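Local coordinates for sporulation and cell division protein SsgA (Streptomyces sp. Ag82_O1-9, PDB 6SLC) that probably takes part in sporulation-specific cell division, as a member of the SsgA-like family whose relative SsgB recruits FtsZ, at residues N22-C27 with G46-T51; Y55-T60 with F73-L78; E80-P85 with A123-L128; Q101-I106 with L116-A121. All blocks are in the same frame, centred on the assembly; numbering follows the deposited sequence.

Along the chain interaction 1 comes first, then interaction 2, while interaction 4 is nested inside the loop closed by interaction 3. Interactions 1, 2 and 4 are strand pairings in one antiparallel sheet, whose order runs 67-74, 56-64, 40-50, 19-34, 114-120, 101-109, 91-98. Interactions 1 and 2 have centres about 10 Å apart and meet between neighbouring strands 40-50 and 56-64; interactions 1 and 4, about 20 Å apart, lie on opposite sides of the chain's centre. Interaction 3 sets the loop that follows helix 75-81 against helix 121-134. Leu-82 and Leu-124 touch Val-104 of interaction 4, and Phe-127 reaches interactions 1 and 2, so helix 121-134, with Leu-82, connects interactions 1, 2 and 4.

Interaction 1: N22-C27 with G46-T51; sequences NTTVSC and GLRYDT
Thr-24 lays its methyl CG2 over one face of the Arg-48 guanidinium, displaced toward the rim, and touches the aliphatic stem as well, with CG2 3.7 Å from Arg-48 CG. The first torsion (chi1 -56°) turns that methyl away from the backbone N of Thr-24 and leaves OG1 beside it, where the hydroxyl donates to Asp-50 OD2 at 3.1 Å from above the carboxylate plane. A second donor, Asn-22 ND2, is modelled on the anti lone pair of the same oxygen, with amide and carboxylate planes 21° apart, though the separation is too short to be trusted in detail. Asp-50 OD1 forms a salt bridge with Arg-48 NE at 2.8 Å, its hydrogen-bond geometry weak. Beneath this polar row lies the hairpin of strands 19-34 and 40-50, in which Val-25 with Tyr-49 and Cys-27 with Leu-47 are antiparallel hydrogen-bonded pairs; Tyr-49 N reaches Val-25 O at 2.7 Å. The side chains of these four residues occupy the other face of the sheet and touch helix 121-134. At the end of the ladder Thr-51 N donates to Thr-23 O (3.0 Å), while Thr-51 OG1 accepts from Thr-23 N (3.1 Å). Residues 22-24 also pair with a strand of the second subunit, where Glu-70 of that subunit weakly bonds Asn-22 ND2 and Thr-24 OG1.

Interaction 2: Y55-T60 with F73-L78; sequences YAVHAT and FARDLL
A chi1 of 170° at Val-57 sends CG1 and CG2 to two residues of the first helical turn: CG2, beside the backbone N, meets Arg-75 CB at 3.9 Å, while CG1 meets Leu-78 CD1 at 3.9 Å. Phe-73 has its own first torsion at -59°, which leaves the ring lying toward Ala-59, whose CB approaches the ring edge near its plane, 3.7 Å from CE2. The backbone evidence for pairing is a closed ring of two hydrogen bonds, Val-57 N to Phe-73 O at 2.8 Å and Phe-73 N to Val-57 O at 2.9 Å. Past this pair the ladder turns into a helix start: Ala-74 holds the N-cap position, and Arg-75 N donates to Tyr-55 O at 2.8 Å. That carbonyl oxygen also accepts from a water, which in turn accepts from Asp-76 N and donates to Asp-76 OD2, tying the first helical turn back to Tyr-55. The contact therefore marks where the hairpin of strands 56-64 and 67-74 hands over to helix 75-81. Arg-75 extends to Val-135, Thr-131 and Glu-140, Phe-73 packs on Val-91 of strand 91-98, and Ala-59 rests on Leu-47 of strand 40-50.

Interaction 3: E80-P85 with A123-L128; sequences EGLHRP and ALESFL
Leu-82 carries this contact, with Glu-125 next and Leu-124 third in buried surface. Its methyl CD1 is the probing atom: it lies 3.8 Å from Glu-125 CB and equally close to Glu-125 CA, so it rests on the helix backbone as well as on the root of the side chain. Because Glu-125 is anti about its first torsion (chi1 179°) and runs on extended, its CG and CD pass the same methyl obliquely before the carboxylate is reached. The other branch, CD2 of Leu-82, faces Leu-124 CD2 more loosely at 4.4 Å, and CD1 also meets Leu-128 CD1 at 3.9 Å. No hydrogen bond crosses between the segments. Here the loop following helix 75-81 abuts helix 121-134; Leu-124 and Phe-127 turn to strand 40-50, and Leu-82 and Leu-124 both touch Val-104 of strand 101-109. Glu-80 O shapes the turn that presents Leu-82, accepting from His-83 N (2.9 Å) and Arg-84 N (3.0 Å). The His-83 ring has Leu-82 CB over the centre of one face, while its NE2 stays 4.3 Å from Glu-125 OE2, too far for a direct bond, though any charge on the ring could still influence the carboxylate.

Interaction 4: Q101-I106 with L116-A121; sequences QGVVCI and LLEAPA
The hairpin of strands 101-109 and 114-120 holds Val-104 against Ala-119 and Ile-106 against Leu-117 as its antiparallel hydrogen-bonded pairs. Each is closed in both directions: Val-104 N reaches Ala-119 O at 2.8 Å and Ala-119 N reaches Val-104 O at 2.9 Å, while Ile-106 N reaches Leu-117 O at 2.7 Å and Leu-117 N returns a bond to Ile-106 O. The short strand axes approach to 4.5 Å and run at 140° to one another, a marked twist for neighbouring antiparallel strands. On the face shared by these four residues the side chains are aliphatic. The first torsion of Ile-106 (chi1 -51°) places CG1 beside its backbone N, and from there CD1 extends to within 4.4 Å of Ala-119 CB. Between the pairs, Cys-105 and Glu-118 form a non-hydrogen-bonded pair on the other face, with Cys-105 SG alongside the Glu-118 CG methylene; the carboxylate of Glu-118 is bound through OE1 to Ser-98 OG. Where the strand ends, Pro-120 takes the N-cap position of helix 121-134, and the ladder gains one more bond, Ala-121 N to Gly-102 O at 3.0 Å. Its donor stands 40° out of the carbonyl plane, consistent with a chain already turning into the helix. Ala-121 CB packs onto the same carbonyl, 3.3 Å from Gly-102 O. Gln-101 stretches alongside Pro-120, bringing NE2 to 3.8 Å from Pro-120 CB. Strand 91-98 borders the hairpin beyond 101-109 and strand 19-34 beyond 114-120, through backbone bonds such as Cys-105 with Trp-94 and Glu-118 with Arg-32.

Interaction 1: N22-C27 with G46-T51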
loop_
_atom_site.group_PDB
_atom_site.type_symbol
_atom_site.label_atom_id
_atom_site.label_comp_id
_atom_site.label_asym_id
_atom_site.label_seq_id
_atom_site.Cartn_x
_atom_site.Cartn_y
_atom_site.Cartn_z
ATOM N N ASN A 22 -2.060 9.370 11.097
ATOM C CA ASN A 22 -0.649 9.123 10.722
ATOM C C ASN A 22 -0.059 10.267 9.890
ATOM O O ASN A 22 -0.774 10.915 9.153
ATOM C CB ASN A 22 -0.520 7.765 10.013
ATOM C CG ASN A 22 0.896 7.252 9.977
ATOM O OD1 ASN A 22 1.609 7.390 10.967
ATOM N ND2 ASN A 22 1.286 6.660 8.860
ATOM N N THR A 23 1.235 10.500 10.080
ATOM C CA THR A 23 2.109 11.352 9.240
ATOM C C THR A 23 3.262 10.463 8.789
ATOM O O THR A 23 3.770 9.729 9.604
ATOM C CB THR A 23 2.649 12.575 9.987
ATOM O OG1 THR A 23 1.611 13.500 10.295
ATOM C CG2 THR A 23 3.679 13.299 9.162
ATOM N N THR A 24 3.615 10.489 7.513
ATOM C CA THR A 24 4.638 9.613 6.921
ATOM C C THR A 24 5.784 10.477 6.412
ATOM O O THR A 24 5.533 11.481 5.751
ATOM C CB THR A 24 4.044 8.761 5.802
ATOM O OG1 THR A 24 2.945 8.050 6.372
ATOM C CG2 THR A 24 5.042 7.786 5.221
ATOM N N VAL A 25 7.004 10.090 6.740
ATOM C CA VAL A 25 8.256 10.699 6.217
ATOM C C VAL A 25 8.961 9.569 5.478
ATOM O O VAL A 25 9.156 8.491 6.090
ATOM C CB VAL A 25 9.114 11.269 7.361
ATOM C CG1 VAL A 25 10.483 11.727 6.911
ATOM C CG2 VAL A 25 8.393 12.392 8.050
ATOM N N SER A 26 9.275 9.772 4.209
ATOM C CA SER A 26 9.881 8.698 3.396
ATOM C C SER A 26 11.112 9.224 2.658
ATOM O O SER A 26 11.287 10.472 2.550
ATOM C CB SER A 26 8.869 8.103 2.474
ATOM O OG SER A 26 8.499 9.050 1.495
ATOM N N CYS A 27 11.978 8.314 2.237
ATOM C CA CYS A 27 13.063 8.631 1.285
ATOM C C CYS A 27 13.405 7.376 0.480
ATOM O O CYS A 27 12.983 6.294 0.884
ATOM C CB CYS A 27 14.274 9.200 2.007
ATOM S SG CYS A 27 15.357 7.921 2.674
ATOM N N GLY A 46 13.338 1.823 -0.074
ATOM C CA GLY A 46 12.449 2.867 0.449
ATOM C C GLY A 46 12.427 2.781 1.958
ATOM O O GLY A 46 12.270 1.667 2.482
ATOM N N LEU A 47 12.676 3.896 2.631
ATOM C CA LEU A 47 12.522 3.996 4.096
ATOM C C LEU A 47 11.260 4.813 4.340
ATOM O O LEU A 47 11.000 5.761 3.580
ATOM C CB LEU A 47 13.759 4.660 4.701
ATOM C CG LEU A 47 15.078 3.917 4.526
ATOM C CD1 LEU A 47 16.163 4.617 5.348
ATOM C CD2 LEU A 47 14.991 2.447 4.924
ATOM N N ARG A 48 10.487 4.420 5.334
ATOM C CA ARG A 48 9.220 5.090 5.706
ATOM C C ARG A 48 9.202 5.197 7.241
ATOM O O ARG A 48 9.574 4.221 7.927
ATOM C CB ARG A 48 8.127 4.250 5.039
ATOM C CG ARG A 48 6.683 4.477 5.448
ATOM C CD ARG A 48 5.948 3.137 5.340
ATOM N NE ARG A 48 4.583 3.346 5.760
ATOM C CZ ARG A 48 3.635 3.869 5.003
ATOM N NH1 ARG A 48 3.898 4.205 3.750
ATOM N NH2 ARG A 48 2.416 4.036 5.495
ATOM N N TYR A 49 8.905 6.380 7.755
ATOM C CA TYR A 49 8.643 6.625 9.188
ATOM C C TYR A 49 7.185 7.052 9.356
ATOM O O TYR A 49 6.778 8.005 8.684
ATOM C CB TYR A 49 9.605 7.680 9.717
ATOM C CG TYR A 49 9.416 7.957 11.180
ATOM C CD1 TYR A 49 9.856 7.049 12.132
ATOM C CD2 TYR A 49 8.791 9.120 11.616
ATOM C CE1 TYR A 49 9.695 7.289 13.485
ATOM C CE2 TYR A 49 8.613 9.373 12.966
ATOM C CZ TYR A 49 9.067 8.449 13.899
ATOM O OH TYR A 49 8.911 8.683 15.221
ATOM N N ASP A 50 6.445 6.354 10.219
ATOM C CA ASP A 50 5.021 6.617 10.532
ATOM C C ASP A 50 4.919 7.107 11.979
ATOM O O ASP A 50 5.324 6.384 12.868
ATOM C CB ASP A 50 4.182 5.372 10.257
ATOM C CG ASP A 50 4.186 4.978 8.787
ATOM O OD1 ASP A 50 5.057 4.221 8.418
ATOM O OD2 ASP A 50 3.358 5.471 8.017
ATOM N N THR A 51 4.385 8.302 12.200
ATOM C CA THR A 51 4.250 8.902 13.552
ATOM C C THR A 51 3.311 8.052 14.413
ATOM O O THR A 51 3.452 8.112 15.644
ATOM C CB THR A 51 3.794 10.357 13.471
ATOM O OG1 THR A 51 2.482 10.346 12.923
ATOM C CG2 THR A 51 4.714 11.207 12.625
#

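Interaction 2: Y55-T60 with F73-L78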
loop_
_atom_site.group_PDB
_atom_site.type_symbol
_atom_site.label_atom_id
_atom_site.label_comp_id
_atom_site.label_asym_id
_atom_site.label_seq_id
_atom_site.Cartn_x
_atom_site.Cartn_y
_atom_site.Cartn_z
ATOM N N TYR A 55 8.449 4.392 17.108
ATOM C CA TYR A 55 9.722 3.703 17.446
ATOM C C TYR A 55 10.334 3.025 16.220
ATOM O O TYR A 55 11.499 2.581 16.329
ATOM C CB TYR A 55 9.496 2.661 18.544
ATOM C CG TYR A 55 9.171 3.279 19.880
ATOM C CD1 TYR A 55 10.142 3.946 20.616
ATOM C CD2 TYR A 55 7.884 3.239 20.382
ATOM C CE1 TYR A 55 9.845 4.537 21.828
ATOM C CE2 TYR A 55 7.567 3.826 21.593
ATOM C CZ TYR A 55 8.549 4.472 22.320
ATOM O OH TYR A 55 8.202 5.033 23.517
ATOM N N ALA A 56 9.598 2.935 15.104
ATOM C CA ALA A 56 9.966 2.045 13.977
ATOM C C ALA A 56 10.371 2.838 12.737
ATOM O O ALA A 56 9.901 3.962 12.519
ATOM C CB ALA A 56 8.853 1.098 13.650
ATOM N N VAL A 57 11.247 2.225 11.952
ATOM C CA VAL A 57 11.500 2.593 10.542
ATOM C C VAL A 57 11.214 1.357 9.700
ATOM O O VAL A 57 11.748 0.281 10.026
ATOM C CB VAL A 57 12.923 3.115 10.360
ATOM C CG1 VAL A 57 13.283 3.259 8.883
ATOM C CG2 VAL A 57 13.090 4.444 11.092
ATOM N N HIS A 58 10.376 1.513 8.668
ATOM C CA HIS A 58 10.029 0.433 7.707
ATOM C C HIS A 58 10.937 0.570 6.501
ATOM O O HIS A 58 11.039 1.683 5.960
ATOM C CB HIS A 58 8.537 0.475 7.394
ATOM C CG HIS A 58 7.708 0.227 8.612
ATOM N ND1 HIS A 58 7.354 -1.063 9.017
ATOM C CD2 HIS A 58 7.200 1.083 9.537
ATOM C CE1 HIS A 58 6.661 -0.982 10.136
ATOM N NE2 HIS A 58 6.549 0.327 10.474
ATOM N N ALA A 59 11.602 -0.519 6.128
ATOM C CA ALA A 59 12.492 -0.562 4.949
ATOM C C ALA A 59 11.904 -1.533 3.922
ATOM O O ALA A 59 11.539 -2.657 4.291
ATOM C CB ALA A 59 13.887 -0.941 5.373
ATOM N N THR A 60 11.783 -1.086 2.676
ATOM C CA THR A 60 11.497 -1.944 1.492
ATOM C C THR A 60 12.763 -2.047 0.629
ATOM O O THR A 60 13.195 -1.032 0.074
ATOM C CB THR A 60 10.320 -1.384 0.701
ATOM O OG1 THR A 60 9.190 -1.273 1.566
ATOM C CG2 THR A 60 9.956 -2.261 -0.466
ATOM N N PHE A 73 12.952 -1.849 11.517
ATOM C CA PHE A 73 14.056 -1.495 12.435
ATOM C C PHE A 73 13.524 -0.582 13.530
ATOM O O PHE A 73 12.567 0.175 13.275
ATOM C CB PHE A 73 15.171 -0.762 11.702
ATOM C CG PHE A 73 15.782 -1.528 10.565
ATOM C CD1 PHE A 73 16.695 -2.532 10.820
ATOM C CD2 PHE A 73 15.474 -1.229 9.247
ATOM C CE1 PHE A 73 17.291 -3.222 9.773
ATOM C CE2 PHE A 73 16.047 -1.940 8.206
ATOM C CZ PHE A 73 16.942 -2.948 8.468
ATOM N N ALA A 74 14.135 -0.648 14.712
ATOM C CA ALA A 74 14.043 0.410 15.738
ATOM C C ALA A 74 14.705 1.665 15.168
ATOM O O ALA A 74 15.867 1.574 14.705
ATOM C CB ALA A 74 14.699 -0.026 17.019
ATOM N N ARG A 75 13.995 2.787 15.151
ATOM C CA ARG A 75 14.608 4.060 14.709
ATOM C C ARG A 75 15.906 4.270 15.503
ATOM O O ARG A 75 16.922 4.648 14.876
ATOM C CB ARG A 75 13.632 5.233 14.859
ATOM C CG ARG A 75 14.273 6.553 14.463
ATOM C CD ARG A 75 13.324 7.700 14.339
ATOM N NE ARG A 75 12.828 8.154 15.635
ATOM C CZ ARG A 75 12.205 9.312 15.826
ATOM N NH1 ARG A 75 12.034 10.164 14.821
ATOM N NH2 ARG A 75 11.770 9.624 17.033
ATOM N N ASP A 76 15.894 4.011 16.815
ATOM C CA ASP A 76 17.036 4.317 17.740
ATOM C C ASP A 76 18.259 3.462 17.383
ATOM O O ASP A 76 19.377 3.930 17.600
ATOM C CB ASP A 76 16.634 4.166 19.209
ATOM C CG ASP A 76 16.246 2.752 19.620
ATOM O OD1 ASP A 76 17.171 1.990 19.953
ATOM O OD2 ASP A 76 15.013 2.425 19.591
ATOM N N LEU A 77 18.057 2.276 16.815
ATOM C CA LEU A 77 19.157 1.380 16.375
ATOM C C LEU A 77 19.855 1.968 15.145
ATOM O O LEU A 77 21.087 1.942 15.106
ATOM C CB LEU A 77 18.592 -0.010 16.074
ATOM C CG LEU A 77 19.624 -1.012 15.557
ATOM C CD1 LEU A 77 20.176 -1.857 16.686
ATOM C CD2 LEU A 77 19.032 -1.894 14.480
ATOM N N LEU A 78 19.100 2.467 14.164
ATOM C CA LEU A 78 19.681 3.116 12.961
ATOM C C LEU A 78 20.384 4.408 13.370
ATOM O O LEU A 78 21.495 4.662 12.869
ATOM C CB LEU A 78 18.574 3.402 11.942
ATOM C CG LEU A 78 17.956 2.162 11.304
ATOM C CD1 LEU A 78 16.851 2.555 10.344
ATOM C CD2 LEU A 78 19.028 1.332 10.620
HETATM O O HOH W 1 13.202 3.745 18.458
#

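Interaction 3: E80-P85 with A123-L128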
loop_
_atom_site.group_PDB
_atom_site.type_symbol
_atom_site.label_atom_id
_atom_site.label_comp_id
_atom_site.label_asym_id
_atom_site.label_seq_id
_atom_site.Cartn_x
_atom_site.Cartn_y
_atom_site.Cartn_z
ATOM N N GLU A 80 21.784 5.161 16.344
ATOM C CA GLU A 80 23.040 4.772 17.046
ATOM C C GLU A 80 24.073 4.262 16.032
ATOM O O GLU A 80 25.263 4.546 16.187
ATOM C CB GLU A 80 22.768 3.716 18.115
ATOM C CG GLU A 80 23.983 3.423 18.986
ATOM C CD GLU A 80 23.760 2.501 20.176
ATOM O OE1 GLU A 80 22.686 1.857 20.254
ATOM O OE2 GLU A 80 24.668 2.423 21.022
ATOM N N GLY A 81 23.624 3.533 15.023
ATOM C CA GLY A 81 24.493 2.915 14.007
ATOM C C GLY A 81 25.290 3.932 13.212
ATOM O O GLY A 81 26.286 3.545 12.591
ATOM N N LEU A 82 24.862 5.186 13.179
ATOM C CA LEU A 82 25.632 6.265 12.508
ATOM C C LEU A 82 26.927 6.567 13.274
ATOM O O LEU A 82 27.876 7.053 12.635
ATOM C CB LEU A 82 24.760 7.512 12.410
ATOM C CG LEU A 82 23.753 7.473 11.262
ATOM C CD1 LEU A 82 22.693 8.552 11.461
ATOM C CD2 LEU A 82 24.461 7.621 9.912
ATOM N N HIS A 83 26.964 6.283 14.578
ATOM C CA HIS A 83 28.034 6.735 15.512
ATOM C C HIS A 83 28.874 5.558 16.027
ATOM O O HIS A 83 30.082 5.758 16.182
ATOM C CB HIS A 83 27.433 7.561 16.650
ATOM C CG HIS A 83 26.697 8.749 16.141
ATOM N ND1 HIS A 83 25.339 8.858 16.279
ATOM C CD2 HIS A 83 27.101 9.828 15.433
ATOM C CE1 HIS A 83 24.922 9.979 15.718
ATOM N NE2 HIS A 83 25.987 10.589 15.177
ATOM N N ARG A 84 28.284 4.383 16.262
ATOM C CA ARG A 84 29.013 3.239 16.867
ATOM C C ARG A 84 28.332 1.921 16.519
ATOM O O ARG A 84 27.161 1.896 16.152
ATOM C CB ARG A 84 29.099 3.415 18.388
ATOM C CG ARG A 84 27.804 3.126 19.140
ATOM C CD ARG A 84 27.839 3.484 20.615
ATOM N NE ARG A 84 28.230 4.874 20.826
ATOM C CZ ARG A 84 27.406 5.903 21.042
ATOM N NH1 ARG A 84 26.096 5.727 21.110
ATOM N NH2 ARG A 84 27.907 7.116 21.199
ATOM N N PRO A 85 29.047 0.782 16.655
ATOM C CA PRO A 85 28.471 -0.530 16.380
ATOM C C PRO A 85 27.370 -0.823 17.399
ATOM O O PRO A 85 27.548 -0.469 18.533
ATOM C CB PRO A 85 29.644 -1.504 16.551
ATOM C CG PRO A 85 30.870 -0.628 16.440
ATOM C CD PRO A 85 30.451 0.686 17.066
ATOM N N ALA A 123 22.859 10.437 3.613
ATOM C CA ALA A 123 21.444 10.293 3.191
ATOM C C ALA A 123 20.637 9.648 4.326
ATOM O O ALA A 123 19.534 10.138 4.627
ATOM C CB ALA A 123 21.348 9.479 1.926
ATOM N N LEU A 124 21.172 8.600 4.956
ATOM C CA LEU A 124 20.485 7.957 6.098
ATOM C C LEU A 124 20.253 8.982 7.207
ATOM O O LEU A 124 19.102 9.040 7.725
ATOM C CB LEU A 124 21.291 6.771 6.616
ATOM C CG LEU A 124 20.635 6.054 7.783
ATOM C CD1 LEU A 124 19.211 5.650 7.427
ATOM C CD2 LEU A 124 21.473 4.853 8.186
ATOM N N GLU A 125 21.284 9.766 7.548
ATOM C CA GLU A 125 21.232 10.741 8.669
ATOM C C GLU A 125 20.205 11.832 8.341
ATOM O O GLU A 125 19.465 12.264 9.236
ATOM C CB GLU A 125 22.604 11.346 8.958
ATOM C CG GLU A 125 22.572 12.373 10.089
ATOM C CD GLU A 125 23.848 12.538 10.906
ATOM O OE1 GLU A 125 24.932 12.581 10.297
ATOM O OE2 GLU A 125 23.751 12.591 12.155
ATOM N N SER A 126 20.156 12.249 7.091
ATOM C CA SER A 126 19.264 13.333 6.623
ATOM C C SER A 126 17.803 12.872 6.735
ATOM O O SER A 126 16.939 13.678 7.163
ATOM C CB SER A 126 19.651 13.745 5.215
ATOM O OG SER A 126 18.535 14.306 4.541
ATOM N N PHE A 127 17.533 11.609 6.399
ATOM C CA PHE A 127 16.193 10.993 6.571
ATOM C C PHE A 127 15.836 10.940 8.068
ATOM O O PHE A 127 14.732 11.388 8.463
ATOM C CB PHE A 127 16.123 9.608 5.923
ATOM C CG PHE A 127 14.905 8.826 6.345
ATOM C CD1 PHE A 127 13.622 9.210 5.956
ATOM C CD2 PHE A 127 15.042 7.748 7.199
ATOM C CE1 PHE A 127 12.520 8.475 6.363
ATOM C CE2 PHE A 127 13.940 7.018 7.610
ATOM C CZ PHE A 127 12.685 7.381 7.192
ATOM N N LEU A 128 16.750 10.443 8.908
ATOM C CA LEU A 128 16.464 10.340 10.362
ATOM C C LEU A 128 16.208 11.736 10.951
ATOM O O LEU A 128 15.317 11.838 11.816
ATOM C CB LEU A 128 17.613 9.613 11.057
ATOM C CG LEU A 128 17.725 8.124 10.746
ATOM C CD1 LEU A 128 18.964 7.529 11.389
ATOM C CD2 LEU A 128 16.487 7.377 11.199
#

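Interaction 4: Q101-I106 with L116-A121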
loop_
_atom_site.group_PDB
_atom_site.type_symbol
_atom_site.label_atom_id
_atom_site.label_comp_id
_atom_site.label_asym_id
_atom_site.label_seq_id
_atom_site.Cartn_x
_atom_site.Cartn_y
_atom_site.Cartn_z
ATOM N N GLN A 101 33.462 7.260 0.870
ATOM C CA GLN A 101 32.155 7.802 1.332
ATOM C C GLN A 101 31.843 7.137 2.675
ATOM O O GLN A 101 32.202 5.939 2.852
ATOM C CB GLN A 101 31.111 7.562 0.237
ATOM C CG GLN A 101 29.664 7.883 0.600
ATOM C CD GLN A 101 28.687 7.372 -0.442
ATOM O OE1 GLN A 101 28.763 6.228 -0.892
ATOM N NE2 GLN A 101 27.742 8.214 -0.838
ATOM N N GLY A 102 31.349 7.932 3.626
ATOM C CA GLY A 102 30.821 7.425 4.904
ATOM C C GLY A 102 29.607 6.542 4.659
ATOM O O GLY A 102 28.711 6.959 3.915
ATOM N N VAL A 103 29.597 5.343 5.241
ATOM C CA VAL A 103 28.501 4.353 5.076
ATOM C C VAL A 103 28.098 3.830 6.450
ATOM O O VAL A 103 28.920 3.872 7.379
ATOM C CB VAL A 103 28.911 3.199 4.147
ATOM C CG1 VAL A 103 29.165 3.700 2.733
ATOM C CG2 VAL A 103 30.106 2.442 4.706
ATOM N N VAL A 104 26.857 3.379 6.562
ATOM C CA VAL A 104 26.395 2.565 7.711
ATOM C C VAL A 104 26.264 1.139 7.184
ATOM O O VAL A 104 25.598 0.924 6.155
ATOM C CB VAL A 104 25.095 3.129 8.300
ATOM C CG1 VAL A 104 24.489 2.211 9.339
ATOM C CG2 VAL A 104 25.329 4.503 8.891
ATOM N N CYS A 105 26.962 0.211 7.825
ATOM C CA CYS A 105 26.918 -1.223 7.475
ATOM C C CYS A 105 25.725 -1.828 8.214
ATOM O O CYS A 105 25.573 -1.544 9.410
ATOM C CB CYS A 105 28.248 -1.884 7.803
ATOM S SG CYS A 105 29.613 -1.345 6.730
ATOM N N ILE A 106 24.864 -2.548 7.495
ATOM C CA ILE A 106 23.669 -3.236 8.058
ATOM C C ILE A 106 23.800 -4.735 7.758
ATOM O O ILE A 106 23.677 -5.134 6.583
ATOM C CB ILE A 106 22.371 -2.619 7.510
ATOM C CG1 ILE A 106 22.376 -1.097 7.686
ATOM C CG2 ILE A 106 21.159 -3.272 8.160
ATOM C CD1 ILE A 106 21.195 -0.372 7.053
ATOM N N LEU A 116 24.677 -8.544 4.095
ATOM C CA LEU A 116 25.431 -7.331 4.475
ATOM C C LEU A 116 25.109 -6.210 3.482
ATOM O O LEU A 116 25.384 -6.370 2.290
ATOM C CB LEU A 116 26.924 -7.649 4.471
ATOM C CG LEU A 116 27.819 -6.483 4.860
ATOM C CD1 LEU A 116 27.471 -5.975 6.255
ATOM C CD2 LEU A 116 29.277 -6.895 4.777
ATOM N N LEU A 117 24.557 -5.105 3.970
ATOM C CA LEU A 117 24.173 -3.937 3.141
ATOM C C LEU A 117 24.987 -2.723 3.592
ATOM O O LEU A 117 25.268 -2.608 4.805
ATOM C CB LEU A 117 22.666 -3.692 3.274
ATOM C CG LEU A 117 21.764 -4.773 2.675
ATOM C CD1 LEU A 117 20.385 -4.722 3.283
ATOM C CD2 LEU A 117 21.640 -4.611 1.182
ATOM N N GLU A 118 25.359 -1.869 2.633
ATOM C CA GLU A 118 25.974 -0.543 2.898
ATOM C C GLU A 118 24.955 0.524 2.513
ATOM O O GLU A 118 24.463 0.492 1.366
ATOM C CB GLU A 118 27.282 -0.350 2.132
ATOM C CG GLU A 118 28.415 -1.209 2.675
ATOM C CD GLU A 118 29.742 -1.083 1.948
ATOM O OE1 GLU A 118 29.805 -0.352 0.921
ATOM O OE2 GLU A 118 30.711 -1.708 2.420
ATOM N N ALA A 119 24.623 1.395 3.466
ATOM C CA ALA A 119 23.807 2.603 3.249
ATOM C C ALA A 119 24.725 3.822 3.250
ATOM O O ALA A 119 25.633 3.927 4.064
ATOM C CB ALA A 119 22.757 2.686 4.326
ATOM N N PRO A 120 24.500 4.810 2.370
ATOM C CA PRO A 120 25.210 6.080 2.464
ATOM C C PRO A 120 24.794 6.818 3.749
ATOM O O PRO A 120 23.611 7.069 3.939
ATOM C CB PRO A 120 24.806 6.804 1.171
ATOM C CG PRO A 120 23.467 6.202 0.800
ATOM C CD PRO A 120 23.559 4.764 1.245
ATOM N N ALA A 121 25.782 7.132 4.590
ATOM C CA ALA A 121 25.620 7.703 5.951
ATOM C C ALA A 121 24.897 9.051 5.871
ATOM O O ALA A 121 23.938 9.269 6.639
ATOM C CB ALA A 121 26.966 7.820 6.625
#